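Side-chain contacts in deoxyhypusine synthase, putative (Entamoeba histolytica, PDB 7L9R), which probably acts as a deoxyhypusine synthase, an NAD-dependent transferase that modifies a lysine of translation factor eIF5A with an aminobutyl group from spermidine: residues N201-T204 against T208-A211; T229-L234 against N238-M243; W67-S70 against E76-E79; T216-A221 against V247-L252; Y29-G34 against E38-S43. All blocks are in the same frame, centred on the assembly; numbering follows the deposited sequence.

Interaction 1 of 5, residues N201-T204 against T208-A211; sequences NDTT and TWAA
T208 meets the loop first, through its hydroxyl. OG1, set beside the backbone N of T208 (chi1 -67°), accepts an almost straight hydrogen bond from D202 N (3.1 Å, N-H...O angle 169°). The same oxygen is also hydrogen-bonded to G197 O, near the end of helix 189-200, and to S205 OG, so this buried hydroxyl is gripped by three bonds, linking its own helix to the last turn of helix 189-200 and to the loop between. The methyl group turns the other way, with CG2 lying 3.6 Å from D202 O. Here the chain passes from helix 189-200, which N201 leaves with positive phi, to helix 206-212 through a short loop. An Asx turn shapes the loop: D202 OD1 accepts from T204 N (2.8 Å) through the anti lone pair, and the hydroxyl T204 OG1 donates to it from above the carboxylate plane. One step along the helix, W209 reaches back past T203 with its indole. NE1 donates to T203 O at 2.8 Å, and although the carbonyl oxygen lies in the ring plane, the bond is bent (139°). T203 CB comes within 3.6 Å of W209 NE1. Beyond the loop, the indole packs on R107, V110 and E111 of helix 102-111 and makes a cation-pi contact with K212.

Interaction 2 of 5, residues T229-L234 against N238-M243; sequences TCITEL and NPVRLM
The flat groups that meet are the backbone carbonyl of L234 and the peptide N-H of N238, which lies nearly end-on to the C=O (168°). L234 O accepts a hydrogen bond from N238 N at 3.0 Å, which carries the i to i+4 pattern of helix 226-237 one residue beyond its end. A second carbonyl of the helix, I231 O, is touched not by a donor but by a methyl, V240 CG2, at 3.5 Å. From there the contact is purely apolar, and V240 is its centre. The two branches divide the work: CG2 presses between I231 O and L234 CB (3.6 Å from the latter), while V240 CG1, anti to the backbone N (chi1 161°), meets I231 CG2 at 3.9 Å. The side chains of I231 and V240 cross at roughly a right angle. Further along, L242 reaches the other end of the isoleucine, with CD2 lying 4.2 Å from I231 CD1, again at about a right angle. L234 also packs on K171 and I174 of helix 160-179. The segment also reaches a third subunit, whose R251 donates through NH1 to V240 O and whose V247 packs on I231. This is a helix followed by an extended loop that returns along it: the chain leaves helix 226-237 and doubles back, with alternate residues V240 and L242 turned onto the helix, an apolar helix-to-loop contact bordering the third subunit.

Interaction 3 of 5, residues W67-S70 against E76-E79; sequences WQPS and EYVE
Y77 and P69 supply nearly all the surface buried here, and W67 adds a smaller share. The tyrosine comes hydroxyl first, its OH lying 3.4 Å from P69 CB and equally close to P69 CG. Ring carbon Y77 CE2 is 3.8 Å from P69 CB. The pyrrolidine therefore sits at the edge of the tyrosine ring, close to its plane, and the two side chains cross at about a right angle. The tyrosine CG stands anti to its own carbonyl carbon (chi1 -61°), and from there the ring runs back toward the proline. W67 approaches from the opposing direction: W67 CH2 is 4.0 Å from Y77 OH, and the hydroxyl lies in the plane of the indole. P69 N lies over one face of the indole, offset toward the rim. V261 touches both W67 and Y77, while K85 makes a cation-pi contact with the tyrosine. The two segments bracket the short helix 71-76, which S70 caps at its N-terminal end; the contact thus closes the chain across this helix, between the end of helix 51-66 and the approach to strand 87-93.

Interaction 4 of 5, residues T216-A221 against V247-L252; sequences TIFCPA and VQDLRL
The contact joins strand 216-218, the outermost within this chain of the parallel sheet, to helix 247-258, with F218 meeting D249 and L252. The phenyl ring presents mainly one side of its rim to the helix. F218 CE1 lies 3.8 Å from L252 CB, which sits at the ring edge close to its plane. The same F218 CE1 is 3.5 Å from the carbonyl oxygen D249 O. The neighbouring atom F218 CD1 approaches D249 CG at 3.8 Å, with the carboxylate turned nearly perpendicular to the ring (81° between the planes). With CG beside its own backbone N (chi1 -61°), the ring of F218 swings out to the helix. T216 CG2 lies over one face, 3.8 Å above the plane and offset toward the rim. The polar link runs through one water: C219 N donates to it at 3.0 Å, and the water donates to D249 OD2 at 2.7 Å, linking loop and helix at the edge of the phenyl ring. The other carboxylate oxygen, D249 OD1, is held by the hydroxyls of S190 and T188, so this buried acid is satisfied on both oxygens. On the strand side, F218 pairs through its backbone with I118 and T120 of strand 117-120. A third subunit also packs nearby, its L242 on V247 and its G228 on L250. Strand order 3-2-1-4-5-6 and flanking helices identify a Rossmann-like alpha/beta fold, in which helix 247-258 belongs to the crossover from the outermost strand 216-218 to strand 262-268.

Interaction 5 of 5, residues Y29-G34 against E38-S43; sequences YDFDKG and EELVNS
L40 places a C-H almost squarely on the Y29 ring: CG stands 3.9 Å from the ring centroid and 10° off the normal, a CH-pi contact over the face. L40 CD2 also reaches Y29 CD2 at 3.6 Å and F31 CZ at 3.8 Å. The tyrosine ring turns its edge to F31, with CD2 over the centre of one phenylalanine face and F31 CG close to the tyrosine plane. Around the rim, E39 CB lies 3.7 Å from Y29 CE1, while at the base S43 OG is 2.9 Å from Y29 N. Pointing opposite its backbone N (chi1 -175°), the Y29 side chain extends over the helix. Its hydroxyl donates to G34 O (2.7 Å) from above the carbonyl plane, which pins the far end of the ring. K33 NZ and E39 OE1 make only a long salt bridge (3.6 Å). Beyond the contact, D30 and D32 form salt bridges with R107 of a second subunit, whose P335 packs on F31 and L40. The loop 29-34, with its 3-10 segment 31-33, folds back on helix 37-47, and the pair leans on the neighbouring subunit's helices 102-111 and 330-339.

In the fold
From the N terminus, interaction 5 comes first and folds the N-terminal loop back on helix 37-47, close to the second subunit. Interaction 3 follows, closing the chain around short helix 71-76 about 22 Å away between nearest atoms. Interaction 1 then closes the loop joining helices 189-200 and 206-212. It touches interaction 4, with A210 CB packed 3.5 Å from I217 CD1, where helix 206-212 leads into strand 216-218. Interaction 4 spans the longest stretch, and interaction 2 lies wholly within it. No contacts cross; the others run in series. Interactions 2 and 4 both face the third subunit, on the side of the chain's centre opposite interaction 5.

Interaction 1 of 5, residues N201-T204 against T208-A211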
# COMPACT_ATOMS: atom_id res chain seq x y z
N ASN B 201 31.56 20.82 13.31
CA ASN B 201 31.52 21.96 14.22
C ASN B 201 30.58 23.05 13.71
O ASN B 201 30.94 24.22 13.59
CB ASN B 201 32.93 22.51 14.44
CG ASN B 201 32.99 23.50 15.58
OD1 ASN B 201 32.25 23.41 16.56
ND2 ASN B 201 33.88 24.48 15.45
N ASP B 202 29.36 22.63 13.39
CA ASP B 202 28.31 23.50 12.87
C ASP B 202 27.09 23.34 13.76
O ASP B 202 26.52 22.25 13.84
CB ASP B 202 27.97 23.12 11.42
CG ASP B 202 27.10 24.15 10.73
OD1 ASP B 202 26.06 24.55 11.31
OD2 ASP B 202 27.46 24.56 9.60
N THR B 203 26.67 24.42 14.42
CA THR B 203 25.57 24.29 15.36
C THR B 203 24.21 24.18 14.68
O THR B 203 23.20 24.05 15.38
CB THR B 203 25.53 25.47 16.35
OG1 THR B 203 25.34 26.70 15.64
CG2 THR B 203 26.82 25.52 17.17
N THR B 204 24.14 24.18 13.34
CA THR B 204 22.87 23.89 12.69
C THR B 204 22.68 22.40 12.41
O THR B 204 21.58 22.00 12.02
CB THR B 204 22.72 24.66 11.37
OG1 THR B 204 23.56 24.07 10.37
CG2 THR B 204 23.09 26.14 11.54
N THR B 208 26.76 17.57 15.01
CA THR B 208 27.60 18.38 15.89
C THR B 208 27.02 18.44 17.30
O THR B 208 27.75 18.29 18.29
CB THR B 208 27.78 19.79 15.34
OG1 THR B 208 28.53 19.75 14.12
CG2 THR B 208 28.49 20.68 16.36
N TRP B 209 25.71 18.62 17.41
CA TRP B 209 25.07 18.67 18.72
C TRP B 209 25.01 17.29 19.38
O TRP B 209 25.01 17.20 20.61
CB TRP B 209 23.67 19.27 18.61
CG TRP B 209 23.68 20.77 18.61
CD1 TRP B 209 23.48 21.59 17.53
CD2 TRP B 209 23.90 21.64 19.73
NE1 TRP B 209 23.56 22.90 17.90
CE2 TRP B 209 23.81 22.96 19.25
CE3 TRP B 209 24.16 21.43 21.08
CZ2 TRP B 209 23.98 24.07 20.08
CZ3 TRP B 209 24.32 22.54 21.92
CH2 TRP B 209 24.23 23.84 21.41
N ALA B 210 24.95 16.22 18.58
CA ALA B 210 24.99 14.89 19.18
C ALA B 210 26.35 14.61 19.79
O ALA B 210 26.44 14.01 20.87
CB ALA B 210 24.63 13.83 18.14
N ALA B 211 27.42 15.04 19.12
CA ALA B 211 28.75 14.88 19.69
C ALA B 211 28.93 15.76 20.93
O ALA B 211 29.53 15.32 21.92
CB ALA B 211 29.82 15.20 18.64

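Interaction 2 of 5, residues T229-L234 against N238-M243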
# COMPACT_ATOMS: atom_id res chain seq x y z
N THR B 229 30.23 5.39 -1.00
CA THR B 229 30.68 5.83 -2.32
C THR B 229 32.04 6.51 -2.25
O THR B 229 32.92 6.26 -3.08
CB THR B 229 29.66 6.78 -2.95
OG1 THR B 229 28.37 6.14 -2.99
CG2 THR B 229 30.07 7.18 -4.36
N CYS B 230 32.24 7.37 -1.24
CA CYS B 230 33.52 8.05 -1.09
C CYS B 230 34.64 7.08 -0.77
O CYS B 230 35.78 7.27 -1.20
CB CYS B 230 33.42 9.13 -0.01
SG CYS B 230 32.32 10.47 -0.46
N ILE B 231 34.34 6.03 0.01
CA ILE B 231 35.33 4.99 0.25
C ILE B 231 35.72 4.32 -1.06
O ILE B 231 36.90 4.10 -1.34
CB ILE B 231 34.80 3.97 1.27
CG1 ILE B 231 34.76 4.57 2.67
CG2 ILE B 231 35.64 2.69 1.23
CD1 ILE B 231 34.09 3.68 3.68
N THR B 232 34.72 4.01 -1.90
CA THR B 232 34.97 3.32 -3.16
C THR B 232 35.83 4.17 -4.09
O THR B 232 36.79 3.67 -4.68
CB THR B 232 33.64 2.98 -3.83
OG1 THR B 232 32.91 2.05 -3.02
CG2 THR B 232 33.87 2.39 -5.21
N GLU B 233 35.50 5.46 -4.21
CA GLU B 233 36.26 6.34 -5.09
C GLU B 233 37.68 6.56 -4.57
O GLU B 233 38.64 6.54 -5.35
CB GLU B 233 35.52 7.66 -5.26
CG GLU B 233 34.19 7.50 -5.97
CD GLU B 233 33.40 8.79 -6.03
OE1 GLU B 233 33.85 9.80 -5.46
OE2 GLU B 233 32.32 8.78 -6.67
N LEU B 234 37.83 6.76 -3.26
CA LEU B 234 39.16 6.93 -2.69
C LEU B 234 40.02 5.70 -2.92
O LEU B 234 41.22 5.81 -3.16
CB LEU B 234 39.07 7.22 -1.19
CG LEU B 234 38.97 8.68 -0.79
CD1 LEU B 234 38.76 8.77 0.71
CD2 LEU B 234 40.25 9.37 -1.20
N ASN B 238 44.04 5.53 -4.03
CA ASN B 238 44.89 5.15 -2.91
C ASN B 238 44.17 4.09 -2.09
O ASN B 238 43.04 4.35 -1.63
CB ASN B 238 45.18 6.39 -2.06
CG ASN B 238 46.18 6.12 -0.95
OD1 ASN B 238 46.72 5.03 -0.83
ND2 ASN B 238 46.40 7.13 -0.11
N PRO B 239 44.74 2.90 -1.93
CA PRO B 239 44.07 1.84 -1.16
C PRO B 239 43.51 2.36 0.15
O PRO B 239 44.23 2.96 0.96
CB PRO B 239 45.19 0.82 -0.94
CG PRO B 239 46.08 0.98 -2.13
CD PRO B 239 46.04 2.45 -2.48
N VAL B 240 42.21 2.13 0.36
CA VAL B 240 41.54 2.60 1.57
C VAL B 240 41.74 1.55 2.65
O VAL B 240 41.33 0.39 2.49
CB VAL B 240 40.05 2.87 1.31
CG1 VAL B 240 39.27 2.89 2.62
CG2 VAL B 240 39.87 4.19 0.58
N ARG B 241 42.34 1.96 3.76
CA ARG B 241 42.63 1.07 4.88
C ARG B 241 41.62 1.20 6.02
O ARG B 241 41.74 0.47 7.01
CB ARG B 241 44.05 1.32 5.38
CG ARG B 241 45.09 1.06 4.30
CD ARG B 241 46.48 1.45 4.75
NE ARG B 241 46.76 2.85 4.46
CZ ARG B 241 46.68 3.83 5.35
NH1 ARG B 241 46.30 3.60 6.60
NH2 ARG B 241 46.98 5.08 4.98
N LEU B 242 40.67 2.11 5.91
CA LEU B 242 39.61 2.22 6.91
C LEU B 242 38.82 0.92 6.99
O LEU B 242 38.49 0.31 5.97
CB LEU B 242 38.69 3.39 6.57
CG LEU B 242 37.49 3.63 7.48
CD1 LEU B 242 37.94 4.05 8.87
CD2 LEU B 242 36.56 4.67 6.88
N MET B 243 38.52 0.50 8.21
CA MET B 243 37.69 -0.66 8.47
C MET B 243 36.51 -0.23 9.34
O MET B 243 36.64 0.66 10.19
CB MET B 243 38.50 -1.76 9.14
CG MET B 243 39.64 -2.24 8.26
SD MET B 243 40.68 -3.51 8.99
CE MET B 243 40.87 -2.89 10.65

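Interaction 3 of 5, residues W67-S70 against E76-E79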
# COMPACT_ATOMS: atom_id res chain seq x y z
N TRP B 67 8.46 10.25 33.35
CA TRP B 67 8.46 9.02 34.15
C TRP B 67 9.45 9.12 35.31
O TRP B 67 10.58 9.59 35.15
CB TRP B 67 8.81 7.81 33.28
CG TRP B 67 8.80 6.53 34.05
CD1 TRP B 67 7.75 5.67 34.20
CD2 TRP B 67 9.88 5.96 34.81
NE1 TRP B 67 8.11 4.61 34.99
CE2 TRP B 67 9.41 4.76 35.38
CE3 TRP B 67 11.20 6.35 35.06
CZ2 TRP B 67 10.21 3.94 36.18
CZ3 TRP B 67 12.00 5.53 35.86
CH2 TRP B 67 11.50 4.35 36.41
N GLN B 68 9.02 8.63 36.47
CA GLN B 68 9.83 8.57 37.68
C GLN B 68 9.62 7.21 38.33
O GLN B 68 8.55 6.62 38.19
CB GLN B 68 9.46 9.67 38.68
CG GLN B 68 9.71 11.09 38.23
CD GLN B 68 9.36 12.10 39.32
OE1 GLN B 68 9.48 11.81 40.51
NE2 GLN B 68 8.92 13.28 38.91
N PRO B 69 10.62 6.70 39.05
CA PRO B 69 10.43 5.43 39.75
C PRO B 69 9.40 5.58 40.86
O PRO B 69 9.32 6.62 41.52
CB PRO B 69 11.82 5.12 40.33
CG PRO B 69 12.76 6.01 39.60
CD PRO B 69 11.98 7.23 39.24
N SER B 70 8.59 4.54 41.03
CA SER B 70 7.67 4.51 42.15
C SER B 70 8.44 4.25 43.44
O SER B 70 9.60 3.83 43.43
CB SER B 70 6.60 3.43 41.95
OG SER B 70 7.18 2.14 42.01
N GLU B 76 13.93 -1.18 45.16
CA GLU B 76 14.62 -2.27 44.49
C GLU B 76 16.01 -1.89 44.02
O GLU B 76 16.82 -2.78 43.71
CB GLU B 76 13.78 -2.76 43.30
N TYR B 77 16.33 -0.59 43.96
CA TYR B 77 17.64 -0.15 43.52
C TYR B 77 18.69 -0.46 44.58
O TYR B 77 18.49 -0.16 45.76
CB TYR B 77 17.63 1.35 43.21
CG TYR B 77 16.66 1.75 42.11
CD1 TYR B 77 16.46 0.93 41.01
CD2 TYR B 77 15.96 2.94 42.19
CE1 TYR B 77 15.57 1.30 40.01
CE2 TYR B 77 15.07 3.32 41.20
CZ TYR B 77 14.88 2.49 40.11
OH TYR B 77 14.00 2.86 39.12
N VAL B 78 19.81 -1.05 44.16
CA VAL B 78 20.87 -1.45 45.08
C VAL B 78 21.81 -0.28 45.32
O VAL B 78 21.86 0.69 44.57
CB VAL B 78 21.64 -2.68 44.56
CG1 VAL B 78 20.68 -3.80 44.18
CG2 VAL B 78 22.52 -2.30 43.38
N GLU B 79 22.57 -0.38 46.41
CA GLU B 79 23.62 0.60 46.69
C GLU B 79 24.69 0.52 45.62
O GLU B 79 25.12 -0.57 45.21
CB GLU B 79 24.23 0.35 48.07

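Interaction 4 of 5, residues T216-A221 against V247-L252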
# COMPACT_ATOMS: atom_id res chain seq x y z
N THR B 216 24.64 9.22 21.25
CA THR B 216 25.25 8.28 20.32
C THR B 216 24.28 8.00 19.17
O THR B 216 23.09 7.77 19.40
CB THR B 216 25.62 7.00 21.05
OG1 THR B 216 26.48 7.32 22.16
CG2 THR B 216 26.34 6.02 20.12
N ILE B 217 24.80 8.03 17.95
CA ILE B 217 24.01 7.83 16.74
C ILE B 217 24.45 6.52 16.10
O ILE B 217 25.62 6.37 15.71
CB ILE B 217 24.17 9.00 15.76
CG1 ILE B 217 23.70 10.31 16.40
CG2 ILE B 217 23.41 8.73 14.46
CD1 ILE B 217 23.93 11.54 15.54
N PHE B 218 23.53 5.57 16.01
CA PHE B 218 23.78 4.29 15.36
C PHE B 218 23.31 4.36 13.91
O PHE B 218 22.26 4.93 13.61
CB PHE B 218 23.06 3.16 16.10
CG PHE B 218 23.51 2.99 17.51
CD1 PHE B 218 24.68 2.31 17.80
CD2 PHE B 218 22.78 3.54 18.56
CE1 PHE B 218 25.12 2.16 19.11
CE2 PHE B 218 23.20 3.39 19.87
CZ PHE B 218 24.37 2.70 20.15
N CYS B 219 24.12 3.78 13.02
CA CYS B 219 23.80 3.73 11.60
C CYS B 219 24.53 2.55 10.97
O CYS B 219 25.56 2.73 10.30
CB CYS B 219 24.19 5.05 10.91
SG CYS B 219 23.66 5.16 9.18
N PRO B 220 24.01 1.33 11.15
CA PRO B 220 24.72 0.15 10.62
C PRO B 220 24.96 0.21 9.12
O PRO B 220 25.95 -0.35 8.64
CB PRO B 220 23.79 -1.01 10.99
CG PRO B 220 22.98 -0.50 12.13
CD PRO B 220 22.79 0.96 11.88
N ALA B 221 24.10 0.88 8.36
CA ALA B 221 24.25 0.96 6.92
C ALA B 221 25.01 2.21 6.46
O ALA B 221 24.85 2.63 5.31
CB ALA B 221 22.88 0.89 6.24
N VAL B 247 29.96 -5.02 15.16
CA VAL B 247 29.63 -5.78 16.36
C VAL B 247 29.65 -4.88 17.59
O VAL B 247 28.78 -5.00 18.47
CB VAL B 247 30.57 -6.99 16.52
CG1 VAL B 247 30.24 -7.76 17.80
CG2 VAL B 247 30.48 -7.91 15.31
N GLN B 248 30.63 -3.97 17.69
CA GLN B 248 30.71 -3.12 18.87
C GLN B 248 29.47 -2.24 19.01
O GLN B 248 28.94 -2.08 20.11
CB GLN B 248 31.96 -2.25 18.83
CG GLN B 248 33.26 -2.96 19.12
CD GLN B 248 34.46 -2.11 18.74
OE1 GLN B 248 34.76 -1.10 19.40
NE2 GLN B 248 35.14 -2.50 17.66
N ASP B 249 28.98 -1.69 17.89
CA ASP B 249 27.76 -0.89 17.94
C ASP B 249 26.56 -1.75 18.31
O ASP B 249 25.69 -1.32 19.08
CB ASP B 249 27.54 -0.18 16.60
CG ASP B 249 28.13 1.23 16.57
OD1 ASP B 249 28.75 1.65 17.57
OD2 ASP B 249 27.99 1.91 15.53
N LEU B 250 26.50 -2.98 17.79
CA LEU B 250 25.47 -3.93 18.21
C LEU B 250 25.48 -4.12 19.72
O LEU B 250 24.43 -4.17 20.35
CB LEU B 250 25.67 -5.27 17.50
CG LEU B 250 24.64 -6.35 17.81
CD1 LEU B 250 23.26 -5.99 17.27
CD2 LEU B 250 25.10 -7.70 17.31
N ARG B 251 26.67 -4.24 20.31
CA ARG B 251 26.77 -4.43 21.75
C ARG B 251 26.41 -3.17 22.53
O ARG B 251 25.83 -3.26 23.61
CB ARG B 251 28.18 -4.91 22.12
CG ARG B 251 28.58 -6.19 21.38
CD ARG B 251 29.79 -6.89 21.99
NE ARG B 251 31.02 -6.12 21.84
CZ ARG B 251 31.68 -5.55 22.84
NH1 ARG B 251 31.27 -5.66 24.09
NH2 ARG B 251 32.78 -4.85 22.57
N LEU B 252 26.74 -1.98 22.00
CA LEU B 252 26.40 -0.75 22.70
C LEU B 252 24.89 -0.59 22.82
O LEU B 252 24.37 -0.39 23.93
CB LEU B 252 26.97 0.47 21.98
CG LEU B 252 28.42 0.88 22.17
CD1 LEU B 252 28.66 2.16 21.39
CD2 LEU B 252 28.73 1.08 23.66
O HOH W 1 25.72 1.48 14.21

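Interaction 5 of 5, residues Y29-G34 against E38-S43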
# COMPACT_ATOMS: atom_id res chain seq x y z
N TYR B 29 -12.63 22.68 12.17
CA TYR B 29 -12.40 24.12 12.19
C TYR B 29 -13.45 24.86 11.35
O TYR B 29 -13.71 24.49 10.21
CB TYR B 29 -10.99 24.43 11.68
CG TYR B 29 -10.66 25.89 11.80
CD1 TYR B 29 -10.31 26.45 13.03
CD2 TYR B 29 -10.73 26.73 10.69
CE1 TYR B 29 -10.02 27.78 13.15
CE2 TYR B 29 -10.45 28.08 10.81
CZ TYR B 29 -10.09 28.60 12.05
OH TYR B 29 -9.80 29.93 12.18
N ASP B 30 -14.03 25.90 11.93
CA ASP B 30 -15.04 26.71 11.25
C ASP B 30 -14.37 27.96 10.69
O ASP B 30 -14.04 28.89 11.43
CB ASP B 30 -16.16 27.10 12.21
CG ASP B 30 -17.29 27.83 11.52
OD1 ASP B 30 -17.23 28.01 10.28
OD2 ASP B 30 -18.25 28.23 12.20
N PHE B 31 -14.19 27.99 9.36
CA PHE B 31 -13.57 29.14 8.71
C PHE B 31 -14.46 30.39 8.72
O PHE B 31 -13.99 31.46 8.32
CB PHE B 31 -13.18 28.78 7.28
CG PHE B 31 -11.87 28.05 7.17
CD1 PHE B 31 -10.66 28.74 7.22
CD2 PHE B 31 -11.84 26.67 6.98
CE1 PHE B 31 -9.44 28.06 7.11
CE2 PHE B 31 -10.63 25.99 6.87
CZ PHE B 31 -9.43 26.68 6.94
N ASP B 32 -15.72 30.29 9.17
CA ASP B 32 -16.52 31.49 9.39
C ASP B 32 -15.91 32.38 10.47
O ASP B 32 -16.21 33.58 10.50
CB ASP B 32 -17.96 31.14 9.80
CG ASP B 32 -18.85 30.79 8.60
OD1 ASP B 32 -18.40 30.95 7.45
OD2 ASP B 32 -20.02 30.38 8.83
N LYS B 33 -15.08 31.84 11.36
CA LYS B 33 -14.42 32.65 12.38
C LYS B 33 -13.24 33.45 11.85
O LYS B 33 -12.71 34.29 12.58
CB LYS B 33 -13.85 31.79 13.52
CG LYS B 33 -14.77 30.83 14.25
CD LYS B 33 -13.87 29.86 15.04
CE LYS B 33 -14.62 29.13 16.14
NZ LYS B 33 -13.69 28.31 16.97
N GLY B 34 -12.82 33.22 10.62
CA GLY B 34 -11.54 33.74 10.17
C GLY B 34 -10.47 32.67 10.20
O GLY B 34 -10.74 31.47 10.19
N GLU B 38 -3.32 28.41 15.14
CA GLU B 38 -3.28 27.56 16.33
C GLU B 38 -4.55 26.73 16.47
O GLU B 38 -4.49 25.53 16.76
CB GLU B 38 -3.07 28.41 17.59
CG GLU B 38 -3.07 27.59 18.87
CD GLU B 38 -2.50 28.35 20.07
OE1 GLU B 38 -2.09 29.52 19.92
OE2 GLU B 38 -2.50 27.78 21.18
N GLU B 39 -5.72 27.35 16.25
CA GLU B 39 -6.96 26.58 16.30
C GLU B 39 -7.04 25.59 15.15
O GLU B 39 -7.58 24.50 15.32
CB GLU B 39 -8.17 27.51 16.31
CG GLU B 39 -8.39 28.16 17.66
CD GLU B 39 -9.61 29.07 17.72
OE1 GLU B 39 -10.24 29.31 16.66
OE2 GLU B 39 -9.93 29.54 18.84
N LEU B 40 -6.51 25.95 13.97
CA LEU B 40 -6.47 25.01 12.86
C LEU B 40 -5.64 23.77 13.21
O LEU B 40 -6.03 22.64 12.89
CB LEU B 40 -5.90 25.68 11.61
CG LEU B 40 -6.88 26.24 10.59
CD1 LEU B 40 -6.14 27.08 9.56
CD2 LEU B 40 -7.65 25.13 9.89
N VAL B 41 -4.50 23.98 13.86
CA VAL B 41 -3.65 22.86 14.26
C VAL B 41 -4.35 22.01 15.32
O VAL B 41 -4.45 20.78 15.18
CB VAL B 41 -2.29 23.37 14.75
CG1 VAL B 41 -1.56 22.30 15.54
CG2 VAL B 41 -1.46 23.82 13.57
N ASN B 42 -4.88 22.65 16.36
CA ASN B 42 -5.59 21.91 17.40
C ASN B 42 -6.82 21.20 16.85
O ASN B 42 -7.17 20.12 17.33
CB ASN B 42 -5.98 22.82 18.56
CG ASN B 42 -4.78 23.34 19.32
OD1 ASN B 42 -3.70 22.73 19.28
ND2 ASN B 42 -4.95 24.47 20.03
N SER B 43 -7.50 21.82 15.88
CA SER B 43 -8.67 21.19 15.27
C SER B 43 -8.30 19.88 14.58
O SER B 43 -9.05 18.91 14.62
CB SER B 43 -9.32 22.16 14.28
OG SER B 43 -10.37 21.53 13.56